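PDB 1VPR: dinoflagellate luciferase, which catalyses the oxidation of dinoflagellate luciferin by molecular oxygen with emission of blue light, this chain being the third of three homologous luciferase domains. Local coordinates for residues S87-M92 against Y285-Q290; T323-R328 against T341-L346; A223-A228 against F238-V243; P156-L161 against P255-K260. All blocks are in the same frame, centred on the assembly; numbering follows the deposited sequence.

Contact 1. Residues S87-M92 against Y285-Q290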
loop_
_atom_site.group_PDB
_atom_site.type_symbol
_atom_site.label_atom_id
_atom_site.label_comp_id
_atom_site.label_asym_id
_atom_site.label_seq_id
_atom_site.Cartn_x
_atom_site.Cartn_y
_atom_site.Cartn_z
ATOM N N SER A 87 2.700 -26.095 -4.303
ATOM C CA SER A 87 3.614 -26.179 -5.437
ATOM C C SER A 87 2.992 -25.770 -6.760
ATOM O O SER A 87 3.666 -25.212 -7.622
ATOM C CB SER A 87 4.198 -27.597 -5.540
ATOM O OG SER A 87 3.176 -28.581 -5.564
ATOM N N GLU A 88 1.702 -26.032 -6.918
ATOM C CA GLU A 88 1.011 -25.686 -8.152
ATOM C C GLU A 88 1.023 -24.185 -8.392
ATOM O O GLU A 88 1.413 -23.723 -9.456
ATOM C CB GLU A 88 -0.433 -26.153 -8.082
ATOM C CG GLU A 88 -0.869 -26.975 -9.264
ATOM C CD GLU A 88 -0.504 -28.440 -9.114
ATOM O OE1 GLU A 88 0.617 -28.831 -9.538
ATOM O OE2 GLU A 88 -1.351 -29.193 -8.561
ATOM N N VAL A 89 0.567 -23.431 -7.400
ATOM C CA VAL A 89 0.525 -21.977 -7.490
ATOM C C VAL A 89 1.936 -21.431 -7.640
ATOM O O VAL A 89 2.156 -20.490 -8.402
ATOM C CB VAL A 89 -0.181 -21.378 -6.244
ATOM C CG1 VAL A 89 0.076 -19.874 -6.134
ATOM C CG2 VAL A 89 -1.684 -21.665 -6.331
ATOM N N GLN A 90 2.899 -22.018 -6.929
ATOM C CA GLN A 90 4.298 -21.584 -7.034
ATOM C C GLN A 90 4.805 -21.638 -8.480
ATOM O O GLN A 90 5.426 -20.694 -8.967
ATOM C CB GLN A 90 5.203 -22.482 -6.190
ATOM C CG GLN A 90 5.113 -22.248 -4.697
ATOM C CD GLN A 90 6.053 -23.180 -3.920
ATOM O OE1 GLN A 90 7.275 -23.121 -4.088
ATOM N NE2 GLN A 90 5.479 -24.052 -3.077
ATOM N N ALA A 91 4.558 -22.748 -9.168
ATOM C CA ALA A 91 5.014 -22.877 -10.551
ATOM C C ALA A 91 4.341 -21.860 -11.481
ATOM O O ALA A 91 4.975 -21.314 -12.399
ATOM C CB ALA A 91 4.752 -24.294 -11.048
HETATM N N MSE A 92 3.056 -21.598 -11.266
HETATM C CA MSE A 92 2.399 -20.623 -12.122
HETATM C C MSE A 92 3.032 -19.269 -11.835
HETATM O O MSE A 92 3.252 -18.474 -12.743
HETATM C CB MSE A 92 0.903 -20.560 -11.821
HETATM C CG MSE A 92 0.175 -21.851 -12.089
HETATM SE SE MSE A 92 -1.631 -21.839 -11.368
HETATM C CE MSE A 92 -2.607 -21.786 -13.005
ATOM N N TYR A 285 -7.406 -20.259 -11.623
ATOM C CA TYR A 285 -7.301 -19.132 -10.669
ATOM C C TYR A 285 -7.289 -17.746 -11.252
ATOM O O TYR A 285 -7.160 -17.562 -12.460
ATOM C CB TYR A 285 -6.000 -19.239 -9.865
ATOM C CG TYR A 285 -5.845 -20.537 -9.138
ATOM C CD1 TYR A 285 -6.801 -20.949 -8.209
ATOM C CD2 TYR A 285 -4.734 -21.364 -9.367
ATOM C CE1 TYR A 285 -6.660 -22.159 -7.521
ATOM C CE2 TYR A 285 -4.588 -22.593 -8.668
ATOM C CZ TYR A 285 -5.562 -22.968 -7.756
ATOM O OH TYR A 285 -5.470 -24.176 -7.092
ATOM N N THR A 286 -7.406 -16.761 -10.356
ATOM C CA THR A 286 -7.316 -15.369 -10.753
ATOM C C THR A 286 -6.109 -14.807 -10.002
ATOM O O THR A 286 -5.980 -14.991 -8.797
ATOM C CB THR A 286 -8.583 -14.559 -10.366
ATOM O OG1 THR A 286 -9.715 -15.070 -11.087
ATOM C CG2 THR A 286 -8.394 -13.065 -10.730
ATOM N N PHE A 287 -5.210 -14.145 -10.719
ATOM C CA PHE A 287 -4.044 -13.564 -10.097
ATOM C C PHE A 287 -4.070 -12.049 -10.233
ATOM O O PHE A 287 -4.784 -11.495 -11.067
ATOM C CB PHE A 287 -2.742 -14.070 -10.754
ATOM C CG PHE A 287 -2.317 -15.444 -10.310
ATOM C CD1 PHE A 287 -2.992 -16.582 -10.758
ATOM C CD2 PHE A 287 -1.232 -15.601 -9.458
ATOM C CE1 PHE A 287 -2.586 -17.844 -10.360
ATOM C CE2 PHE A 287 -0.825 -16.864 -9.054
ATOM C CZ PHE A 287 -1.499 -17.984 -9.504
HETATM N N MSE A 288 -3.278 -11.388 -9.404
HETATM C CA MSE A 288 -3.160 -9.956 -9.478
HETATM C C MSE A 288 -1.679 -9.664 -9.508
HETATM O O MSE A 288 -0.932 -10.172 -8.674
HETATM C CB MSE A 288 -3.785 -9.256 -8.249
HETATM C CG MSE A 288 -3.371 -7.789 -8.184
HETATM SE SE MSE A 288 -4.212 -6.778 -6.744
HETATM C CE MSE A 288 -5.808 -6.434 -7.607
ATOM N N ARG A 289 -1.245 -8.857 -10.468
ATOM C CA ARG A 289 0.148 -8.488 -10.521
ATOM C C ARG A 289 0.269 -7.007 -10.245
ATOM O O ARG A 289 -0.373 -6.186 -10.889
ATOM C CB ARG A 289 0.795 -8.797 -11.883
ATOM C CG ARG A 289 2.295 -8.439 -11.895
ATOM C CD ARG A 289 2.918 -8.544 -13.302
ATOM N NE ARG A 289 2.353 -7.553 -14.230
ATOM C CZ ARG A 289 2.435 -7.642 -15.561
ATOM N NH1 ARG A 289 1.899 -6.705 -16.329
ATOM N NH2 ARG A 289 3.044 -8.679 -16.129
ATOM N N GLN A 290 1.092 -6.681 -9.260
ATOM C CA GLN A 290 1.352 -5.294 -8.886
ATOM C C GLN A 290 2.755 -4.952 -9.401
ATOM O O GLN A 290 3.706 -5.687 -9.146
ATOM C CB GLN A 290 1.323 -5.191 -7.361
ATOM C CG GLN A 290 1.628 -3.825 -6.775
ATOM C CD GLN A 290 1.495 -3.835 -5.273
ATOM O OE1 GLN A 290 0.425 -4.143 -4.733
ATOM N NE2 GLN A 290 2.584 -3.505 -4.584
#
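M92, a selenomethionine of helix 87-100, points at the rings of Y285 and F287, and V89 meets them with its methyls, a helix-on-strand packing at the wall of the calycin-type β-barrel. The short segments cross at 49° with axes 11.6 Å apart, a separation bridged by the two aromatic rings and the M92 chain, with V89 between, and without a hydrogen bond. Y285 and F287, two residues apart on one face of strand 285-294, stand up from the strand, and V89 and M92, neighbours across one helical turn, fit against them. The valine fork straddles the two rings: CG2 rests 3.8 Å from Y285 CE2, while CG1 reaches to 4.2 Å from F287 CZ. With chi1 at 165°, CG1 is anti to the backbone N, which leaves one methyl for each ring. M92 fills the notch further along, its CB near F287 CZ and its chain bent at chi3 to carry the selenium to the Y285 edge. C81 completes the surroundings of V89 and Y285, and V282 of strand 271-282 those of M92 and F287. Two Met-aromatic contacts result. Towards F287 the approach is oblique, with selenium 5.3 Å from the ring centroid; at Y285, M92 SE meets the ring edge in its plane, 3.7 Å from CD2.

Contact 2. Residues T323-R328 against T341-L346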
loop_
_atom_site.group_PDB
_atom_site.type_symbol
_atom_site.label_atom_id
_atom_site.label_comp_id
_atom_site.label_asym_id
_atom_site.label_seq_id
_atom_site.Cartn_x
_atom_site.Cartn_y
_atom_site.Cartn_z
ATOM N N THR A 323 -5.128 19.209 0.214
ATOM C CA THR A 323 -3.742 19.254 0.674
ATOM C C THR A 323 -2.765 18.950 -0.458
ATOM O O THR A 323 -1.876 19.752 -0.770
ATOM C CB THR A 323 -3.502 18.243 1.818
ATOM O OG1 THR A 323 -4.293 18.607 2.957
ATOM C CG2 THR A 323 -2.011 18.216 2.224
ATOM N N ALA A 324 -2.950 17.801 -1.105
ATOM C CA ALA A 324 -2.060 17.385 -2.173
ATOM C C ALA A 324 -1.942 18.352 -3.350
ATOM O O ALA A 324 -0.848 18.502 -3.904
ATOM C CB ALA A 324 -2.462 16.000 -2.672
ATOM N N LEU A 325 -3.050 18.977 -3.759
ATOM C CA LEU A 325 -3.011 19.925 -4.868
ATOM C C LEU A 325 -2.909 21.372 -4.346
ATOM O O LEU A 325 -3.012 22.334 -5.115
ATOM C CB LEU A 325 -4.263 19.759 -5.752
ATOM C CG LEU A 325 -4.520 18.341 -6.303
ATOM C CD1 LEU A 325 -5.797 18.355 -7.168
ATOM C CD2 LEU A 325 -3.301 17.880 -7.152
ATOM N N ALA A 326 -2.687 21.525 -3.041
ATOM C CA ALA A 326 -2.579 22.855 -2.439
ATOM C C ALA A 326 -3.714 23.762 -2.885
ATOM O O ALA A 326 -3.487 24.927 -3.231
ATOM C CB ALA A 326 -1.234 23.513 -2.807
ATOM N N GLY A 327 -4.926 23.224 -2.904
ATOM C CA GLY A 327 -6.081 24.017 -3.285
ATOM C C GLY A 327 -6.203 24.394 -4.749
ATOM O O GLY A 327 -7.085 25.174 -5.101
ATOM N N ARG A 328 -5.360 23.845 -5.615
ATOM C CA ARG A 328 -5.437 24.199 -7.033
ATOM C C ARG A 328 -6.206 23.214 -7.896
ATOM O O ARG A 328 -5.722 22.118 -8.190
ATOM C CB ARG A 328 -4.026 24.384 -7.619
ATOM C CG ARG A 328 -4.054 24.852 -9.081
ATOM C CD ARG A 328 -2.678 24.986 -9.738
ATOM N NE ARG A 328 -2.812 25.225 -11.177
ATOM C CZ ARG A 328 -1.794 25.296 -12.040
ATOM N NH1 ARG A 328 -2.028 25.512 -13.329
ATOM N NH2 ARG A 328 -0.543 25.156 -11.613
ATOM N N THR A 341 -9.131 16.930 -11.802
ATOM C CA THR A 341 -9.537 16.594 -10.444
ATOM C C THR A 341 -9.532 17.898 -9.664
ATOM O O THR A 341 -8.553 18.644 -9.718
ATOM C CB THR A 341 -8.582 15.564 -9.785
ATOM O OG1 THR A 341 -8.831 14.261 -10.343
ATOM C CG2 THR A 341 -8.813 15.500 -8.250
ATOM N N LEU A 342 -10.636 18.188 -8.977
ATOM C CA LEU A 342 -10.779 19.402 -8.181
ATOM C C LEU A 342 -10.086 19.243 -6.830
ATOM O O LEU A 342 -10.119 18.168 -6.208
ATOM C CB LEU A 342 -12.265 19.735 -7.959
ATOM C CG LEU A 342 -13.092 19.839 -9.253
ATOM C CD1 LEU A 342 -14.569 20.032 -8.941
ATOM C CD2 LEU A 342 -12.539 20.995 -10.109
ATOM N N ALA A 343 -9.477 20.336 -6.379
ATOM C CA ALA A 343 -8.749 20.377 -5.124
ATOM C C ALA A 343 -9.656 20.553 -3.910
ATOM O O ALA A 343 -9.484 21.492 -3.126
ATOM C CB ALA A 343 -7.719 21.504 -5.188
ATOM N N LYS A 344 -10.630 19.658 -3.768
ATOM C CA LYS A 344 -11.554 19.694 -2.634
ATOM C C LYS A 344 -11.678 18.267 -2.137
ATOM O O LYS A 344 -11.801 17.325 -2.928
ATOM C CB LYS A 344 -12.918 20.223 -3.058
ATOM N N ASP A 345 -11.609 18.086 -0.828
ATOM C CA ASP A 345 -11.713 16.737 -0.285
ATOM C C ASP A 345 -13.148 16.210 -0.364
ATOM O O ASP A 345 -14.083 16.908 -0.019
ATOM C CB ASP A 345 -11.239 16.719 1.168
ATOM C CG ASP A 345 -9.755 16.976 1.312
ATOM O OD1 ASP A 345 -9.327 17.073 2.480
ATOM O OD2 ASP A 345 -9.001 17.057 0.305
ATOM N N LEU A 346 -13.302 14.972 -0.825
ATOM C CA LEU A 346 -14.596 14.320 -0.944
ATOM C C LEU A 346 -15.326 14.273 0.391
ATOM O O LEU A 346 -16.546 14.206 0.420
ATOM C CB LEU A 346 -14.409 12.887 -1.506
ATOM C CG LEU A 346 -13.859 12.783 -2.940
ATOM C CD1 LEU A 346 -13.660 11.314 -3.347
ATOM C CD2 LEU A 346 -14.852 13.459 -3.897
HETATM O O HOH W 1 -6.691 17.625 2.264
#
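A buried, largely apolar contact fastens the end of helix 321-324 and its following turn to the irregular loop T341-L346, with the A343 methyl set against G327 and R328. That methyl, on a residue that centres an inverse gamma turn, is the central knob. A343 CB stands over the flat face of the peptide joining G327 to R328, 3.3 Å from G327 C, a tight fit. L325 borders it from another direction: its CB is 3.9 Å from A343 CB, and with CG beside its own backbone N (chi1 -55°) the branch continues so that CD1 lies 3.8 Å from T341 O. W145 and Y237 pack on the same leucine. The backbone N of A343 is taken by D329, whose carboxylate thereby ties the loop down beside the methyl. Further along, water 1 spans the two segments, accepting from T323 N at 3.0 Å and donating to D345 OD1 at 2.7 Å. D345 also receives the Y322 amide on OD2 and pairs with K134 through OD1, which places a carboxylate at the amides of the short helix and may favour its negative charge there. At the C-terminal end of the helix a type I' turn from L325 to R328, closed by R328 N to L325 O, overlaps the motif that caps it: a Schellman motif, with A326 at positive phi and bonds from G327 N to Y322 O and A326 N to T323 O.

Contact 3. Residues A223-A228 against F238-V243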
loop_
_atom_site.group_PDB
_atom_site.type_symbol
_atom_site.label_atom_id
_atom_site.label_comp_id
_atom_site.label_asym_id
_atom_site.label_seq_id
_atom_site.Cartn_x
_atom_site.Cartn_y
_atom_site.Cartn_z
ATOM N N ALA A 223 2.075 -4.214 8.953
ATOM C CA ALA A 223 3.499 -4.392 9.153
ATOM C C ALA A 223 4.188 -3.334 8.284
ATOM O O ALA A 223 5.355 -2.980 8.517
ATOM C CB ALA A 223 3.915 -5.769 8.700
ATOM N N LYS A 224 3.460 -2.819 7.292
ATOM C CA LYS A 224 4.006 -1.831 6.353
ATOM C C LYS A 224 3.329 -0.457 6.430
ATOM O O LYS A 224 3.995 0.585 6.485
ATOM C CB LYS A 224 3.887 -2.382 4.918
ATOM C CG LYS A 224 4.595 -3.727 4.698
ATOM C CD LYS A 224 4.311 -4.381 3.328
ATOM C CE LYS A 224 4.606 -3.438 2.155
ATOM N NZ LYS A 224 6.046 -3.042 2.046
ATOM N N PHE A 225 2.001 -0.461 6.425
ATOM C CA PHE A 225 1.214 0.761 6.474
ATOM C C PHE A 225 0.661 1.029 7.873
ATOM O O PHE A 225 0.131 0.112 8.530
ATOM C CB PHE A 225 0.053 0.665 5.463
ATOM C CG PHE A 225 0.513 0.450 4.043
ATOM C CD1 PHE A 225 0.595 -0.835 3.504
ATOM C CD2 PHE A 225 0.939 1.529 3.275
ATOM C CE1 PHE A 225 1.107 -1.041 2.221
ATOM C CE2 PHE A 225 1.455 1.339 1.993
ATOM C CZ PHE A 225 1.539 0.056 1.465
ATOM N N ALA A 226 0.751 2.285 8.311
ATOM C CA ALA A 226 0.260 2.650 9.636
ATOM C C ALA A 226 -1.263 2.552 9.698
ATOM O O ALA A 226 -1.808 2.250 10.742
ATOM C CB ALA A 226 0.731 4.066 10.017
ATOM N N ARG A 227 -1.954 2.767 8.577
ATOM C CA ARG A 227 -3.415 2.667 8.587
ATOM C C ARG A 227 -3.849 1.294 8.049
ATOM O O ARG A 227 -3.462 0.892 6.957
ATOM C CB ARG A 227 -4.034 3.838 7.780
ATOM C CG ARG A 227 -5.548 3.749 7.569
ATOM C CD ARG A 227 -6.212 5.084 7.247
ATOM N NE ARG A 227 -5.343 6.050 6.584
ATOM C CZ ARG A 227 -5.469 7.371 6.735
ATOM N NH1 ARG A 227 -6.428 7.856 7.527
ATOM N NH2 ARG A 227 -4.641 8.216 6.113
ATOM N N ALA A 228 -4.641 0.572 8.834
ATOM C CA ALA A 228 -5.082 -0.758 8.445
ATOM C C ALA A 228 -6.045 -0.739 7.265
ATOM O O ALA A 228 -5.984 -1.601 6.384
ATOM C CB ALA A 228 -5.760 -1.458 9.663
ATOM N N PHE A 238 -5.101 10.359 -1.609
ATOM C CA PHE A 238 -5.270 9.848 -0.272
ATOM C C PHE A 238 -3.887 9.837 0.331
ATOM O O PHE A 238 -2.871 9.888 -0.366
ATOM C CB PHE A 238 -6.002 8.481 -0.216
ATOM C CG PHE A 238 -5.307 7.352 -0.926
ATOM C CD1 PHE A 238 -4.611 6.392 -0.203
ATOM C CD2 PHE A 238 -5.412 7.213 -2.306
ATOM C CE1 PHE A 238 -4.026 5.290 -0.850
ATOM C CE2 PHE A 238 -4.843 6.131 -2.956
ATOM C CZ PHE A 238 -4.146 5.158 -2.222
ATOM N N TYR A 239 -3.853 9.801 1.642
ATOM C CA TYR A 239 -2.614 9.869 2.378
ATOM C C TYR A 239 -2.276 8.514 3.008
ATOM O O TYR A 239 -3.125 7.899 3.656
ATOM C CB TYR A 239 -2.789 10.937 3.459
ATOM C CG TYR A 239 -1.734 10.930 4.546
ATOM C CD1 TYR A 239 -0.381 10.919 4.218
ATOM C CD2 TYR A 239 -2.095 10.941 5.901
ATOM C CE1 TYR A 239 0.607 10.928 5.204
ATOM C CE2 TYR A 239 -1.117 10.942 6.901
ATOM C CZ TYR A 239 0.237 10.940 6.536
ATOM O OH TYR A 239 1.231 10.997 7.489
ATOM N N GLU A 240 -1.048 8.053 2.793
ATOM C CA GLU A 240 -0.600 6.801 3.375
ATOM C C GLU A 240 0.539 6.988 4.378
ATOM O O GLU A 240 1.689 7.168 3.984
ATOM C CB GLU A 240 -0.124 5.830 2.289
ATOM C CG GLU A 240 -1.233 5.242 1.430
ATOM C CD GLU A 240 -1.887 4.022 2.078
ATOM O OE1 GLU A 240 -1.929 3.938 3.335
ATOM O OE2 GLU A 240 -2.376 3.160 1.315
ATOM N N PRO A 241 0.231 7.020 5.685
ATOM C CA PRO A 241 1.342 7.161 6.639
ATOM C C PRO A 241 1.983 5.772 6.714
ATOM O O PRO A 241 1.272 4.759 6.707
ATOM C CB PRO A 241 0.646 7.537 7.947
ATOM C CG PRO A 241 -0.775 7.041 7.762
ATOM C CD PRO A 241 -1.052 7.364 6.318
ATOM N N LEU A 242 3.309 5.716 6.792
ATOM C CA LEU A 242 4.021 4.443 6.819
ATOM C C LEU A 242 4.635 4.132 8.176
ATOM O O LEU A 242 5.036 5.047 8.927
ATOM C CB LEU A 242 5.131 4.457 5.773
ATOM C CG LEU A 242 4.729 4.928 4.374
ATOM C CD1 LEU A 242 5.970 4.966 3.493
ATOM C CD2 LEU A 242 3.654 4.020 3.794
ATOM N N VAL A 243 4.717 2.840 8.479
ATOM C CA VAL A 243 5.303 2.364 9.721
ATOM C C VAL A 243 6.773 2.783 9.772
ATOM O O VAL A 243 7.352 2.918 10.866
ATOM C CB VAL A 243 5.220 0.827 9.812
ATOM C CG1 VAL A 243 6.087 0.313 10.955
ATOM C CG2 VAL A 243 3.770 0.403 10.015
HETATM O O HOH W 2 -1.129 3.901 5.980
HETATM O O HOH W 3 -4.284 5.568 3.993
#
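Y239 O is gripped by R227 NH2 at 2.9 Å and by water 3, which donates to it at 2.6 Å. The arginine hydrogen comes from above the carbonyl plane, 37° out of it, and the bond is bent to 145° at the hydrogen. CG of R227 is anti to the backbone N (chi1 173°), and a bend at chi3 then turns the guanidinium back along strand 237-241. NE gives its hydrogen to water 3, while NH1 forms a salt bridge with D353. Putting a leucine in place of R227 is likely to cost Y239 O its direct donor, leave D353 without its mate and hold water 3 less firmly. P241 O is a second shared acceptor, bound by A226 N at 3.0 Å and by water 2, which also links R227 N to E240 OE1. With the bond from V243 N to K224 O, this frames F225 and L242 as a single antiparallel, non-hydrogen-bonded bridge. Their side chains lie side by side and point the same way, F225 CD2 being 3.7 Å from L242 CD2. Across the backbone, A226 CB packs on the P241 ring, whose CD in turn covers one face of Y239. E240 OE2 pairs with R230. Because water 3 donates only weakly to E240 OE1, any coupling it gives between the charges of R227 and E240 is probably modest, and each has its own ionic partner.

Contact 4. Residues P156-L161 against P255-K260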
loop_
_atom_site.group_PDB
_atom_site.type_symbol
_atom_site.label_atom_id
_atom_site.label_comp_id
_atom_site.label_asym_id
_atom_site.label_seq_id
_atom_site.Cartn_x
_atom_site.Cartn_y
_atom_site.Cartn_z
ATOM N N PRO A 156 -15.599 0.544 -13.280
ATOM C CA PRO A 156 -15.602 -0.905 -13.461
ATOM C C PRO A 156 -16.993 -1.461 -13.257
ATOM O O PRO A 156 -17.719 -1.019 -12.358
ATOM C CB PRO A 156 -14.600 -1.379 -12.413
ATOM C CG PRO A 156 -13.550 -0.263 -12.485
ATOM C CD PRO A 156 -14.461 0.964 -12.436
ATOM N N LYS A 157 -17.367 -2.424 -14.089
ATOM C CA LYS A 157 -18.704 -2.993 -14.001
ATOM C C LYS A 157 -18.823 -4.275 -13.187
ATOM O O LYS A 157 -19.883 -4.551 -12.598
ATOM C CB LYS A 157 -19.254 -3.269 -15.415
ATOM C CG LYS A 157 -19.192 -2.097 -16.389
ATOM C CD LYS A 157 -19.891 -0.868 -15.842
ATOM C CE LYS A 157 -19.883 0.276 -16.861
ATOM N NZ LYS A 157 -18.513 0.539 -17.424
ATOM N N THR A 158 -17.765 -5.072 -13.142
ATOM C CA THR A 158 -17.851 -6.324 -12.412
ATOM C C THR A 158 -17.148 -6.398 -11.055
ATOM O O THR A 158 -17.126 -7.468 -10.454
ATOM C CB THR A 158 -17.335 -7.496 -13.285
ATOM O OG1 THR A 158 -15.928 -7.350 -13.506
ATOM C CG2 THR A 158 -18.047 -7.501 -14.645
ATOM N N ASN A 159 -16.583 -5.286 -10.576
ATOM C CA ASN A 159 -15.872 -5.268 -9.290
ATOM C C ASN A 159 -14.947 -6.475 -9.130
ATOM O O ASN A 159 -15.019 -7.214 -8.139
ATOM C CB ASN A 159 -16.888 -5.248 -8.152
ATOM C CG ASN A 159 -17.825 -4.082 -8.246
ATOM O OD1 ASN A 159 -17.409 -2.958 -8.540
ATOM N ND2 ASN A 159 -19.097 -4.326 -7.990
ATOM N N PRO A 160 -14.032 -6.669 -10.088
ATOM C CA PRO A 160 -13.095 -7.786 -10.078
ATOM C C PRO A 160 -12.060 -7.834 -8.959
ATOM O O PRO A 160 -11.499 -8.893 -8.695
ATOM C CB PRO A 160 -12.457 -7.696 -11.468
ATOM C CG PRO A 160 -12.413 -6.225 -11.697
ATOM C CD PRO A 160 -13.782 -5.785 -11.241
ATOM N N LEU A 161 -11.789 -6.700 -8.320
ATOM C CA LEU A 161 -10.816 -6.631 -7.235
ATOM C C LEU A 161 -11.414 -7.060 -5.889
ATOM O O LEU A 161 -10.675 -7.392 -4.950
ATOM C CB LEU A 161 -10.295 -5.203 -7.101
ATOM C CG LEU A 161 -9.882 -4.529 -8.418
ATOM C CD1 LEU A 161 -9.397 -3.107 -8.145
ATOM C CD2 LEU A 161 -8.799 -5.355 -9.082
ATOM N N PRO A 255 -9.130 3.165 -14.869
ATOM C CA PRO A 255 -9.483 3.469 -16.257
ATOM C C PRO A 255 -9.971 2.306 -17.092
ATOM O O PRO A 255 -10.466 2.510 -18.209
ATOM C CB PRO A 255 -8.166 3.993 -16.796
ATOM C CG PRO A 255 -7.210 2.941 -16.199
ATOM C CD PRO A 255 -7.687 2.865 -14.763
ATOM N N GLU A 256 -9.832 1.097 -16.558
ATOM C CA GLU A 256 -10.169 -0.112 -17.298
ATOM C C GLU A 256 -10.877 -1.075 -16.392
ATOM O O GLU A 256 -10.878 -0.891 -15.183
ATOM C CB GLU A 256 -8.889 -0.772 -17.777
ATOM C CG GLU A 256 -8.094 0.042 -18.751
ATOM C CD GLU A 256 -6.673 -0.478 -18.889
ATOM O OE1 GLU A 256 -6.450 -1.691 -18.703
ATOM O OE2 GLU A 256 -5.778 0.334 -19.191
ATOM N N GLU A 257 -11.440 -2.139 -16.955
ATOM C CA GLU A 257 -12.151 -3.069 -16.100
ATOM C C GLU A 257 -11.259 -3.875 -15.165
ATOM O O GLU A 257 -11.623 -4.108 -14.011
ATOM C CB GLU A 257 -12.986 -4.039 -16.931
ATOM C CG GLU A 257 -13.800 -4.994 -16.090
ATOM C CD GLU A 257 -14.995 -4.334 -15.416
ATOM O OE1 GLU A 257 -15.589 -4.988 -14.532
ATOM O OE2 GLU A 257 -15.349 -3.174 -15.773
ATOM N N TYR A 258 -10.092 -4.291 -15.645
ATOM C CA TYR A 258 -9.223 -5.140 -14.846
ATOM C C TYR A 258 -7.875 -4.601 -14.442
ATOM O O TYR A 258 -7.016 -5.368 -14.017
ATOM C CB TYR A 258 -9.024 -6.469 -15.562
ATOM C CG TYR A 258 -10.322 -7.196 -15.841
ATOM C CD1 TYR A 258 -10.929 -7.129 -17.100
ATOM C CD2 TYR A 258 -10.967 -7.921 -14.839
ATOM C CE1 TYR A 258 -12.157 -7.771 -17.355
ATOM C CE2 TYR A 258 -12.195 -8.569 -15.085
ATOM C CZ TYR A 258 -12.781 -8.485 -16.347
ATOM O OH TYR A 258 -13.984 -9.115 -16.592
ATOM N N ARG A 259 -7.675 -3.298 -14.570
ATOM C CA ARG A 259 -6.399 -2.713 -14.204
ATOM C C ARG A 259 -6.508 -1.363 -13.524
ATOM O O ARG A 259 -7.307 -0.523 -13.912
ATOM C CB ARG A 259 -5.485 -2.564 -15.457
ATOM C CG ARG A 259 -4.136 -1.948 -15.103
ATOM C CD ARG A 259 -3.096 -2.032 -16.222
ATOM N NE ARG A 259 -3.543 -1.349 -17.426
ATOM C CZ ARG A 259 -2.715 -0.904 -18.363
ATOM N NH1 ARG A 259 -1.404 -1.067 -18.217
ATOM N NH2 ARG A 259 -3.199 -0.319 -19.451
ATOM N N LYS A 260 -5.704 -1.156 -12.494
ATOM C CA LYS A 260 -5.657 0.144 -11.832
ATOM C C LYS A 260 -4.291 0.720 -12.156
ATOM O O LYS A 260 -3.296 -0.020 -12.244
ATOM C CB LYS A 260 -5.743 0.028 -10.305
ATOM C CG LYS A 260 -7.042 -0.510 -9.758
ATOM C CD LYS A 260 -7.018 -0.314 -8.234
ATOM C CE LYS A 260 -5.843 -1.088 -7.588
ATOM N NZ LYS A 260 -5.862 -0.925 -6.119
HETATM O O HOH W 4 -15.164 -9.800 -14.032
#
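E257 extends its CG anti to the backbone N (chi1 -177°) and bends at chi2, which delivers its carboxylate to the backbone of K157 and T158; the threonine hydroxyl, held between its own N and carbonyl carbon (chi1 67°), turns towards the same group. Three donors from the loop hold the carboxylate, and Y154 OH is a fourth, on OE2. K157 N reaches the syn lone pair of OE2 at 2.7 Å in a nearly straight bond of 167°. On OE1, T158 N takes the syn lone pair and T158 OG1 the anti one, each at 2.6 Å from OE1. With an alanine at E257, the K157 and T158 amides, the T158 hydroxyl and Y154 OH lose their shared acceptor, and the 156-161 loop is likely to shift. Water 4 donates to T158 OG1 and hydrogen-bonds to Y258 OH, extending the polar cluster outwards. Beside it the packing is apolar: P160 CB sits 3.7 Å from Y258 CD2, its ring crossing the tyrosine obliquely. P160 CG presses close on the carbonyl oxygen E257 O, at 3.2 Å. L161 CD1 rests 3.7 Å from K260 CD, on a lysine whose far end makes a cation-pi contact with W252. The loop thus leads into strand 163-169 with P156, P160 and L161 packed on strand 206-212, and is fastened to the start of strand 259-266, which pairs with strand 271-282.

How the contacts relate
Contacts 1, 3 and 4 all reach the ten-stranded antiparallel sheet of the barrel. Contact 3 is nested in the chain loop closed by contact 4, which is nested in that of contact 1. Contacts 1 and 4 touch, M288 CE lying 3.5 Å from L161 CD2. Contact 3 lies nearest the middle of the chain, about 7 Å from its centre, and at the nearest atoms comes within about 7 Å of contacts 1 and 4 and about 6 Å of contact 2. Contact 2 follows along the chain, its centre about 38 Å from that of contact 1, on the opposite side of the chain's centre. As in other calycins, the barrel interior probably forms the substrate pocket.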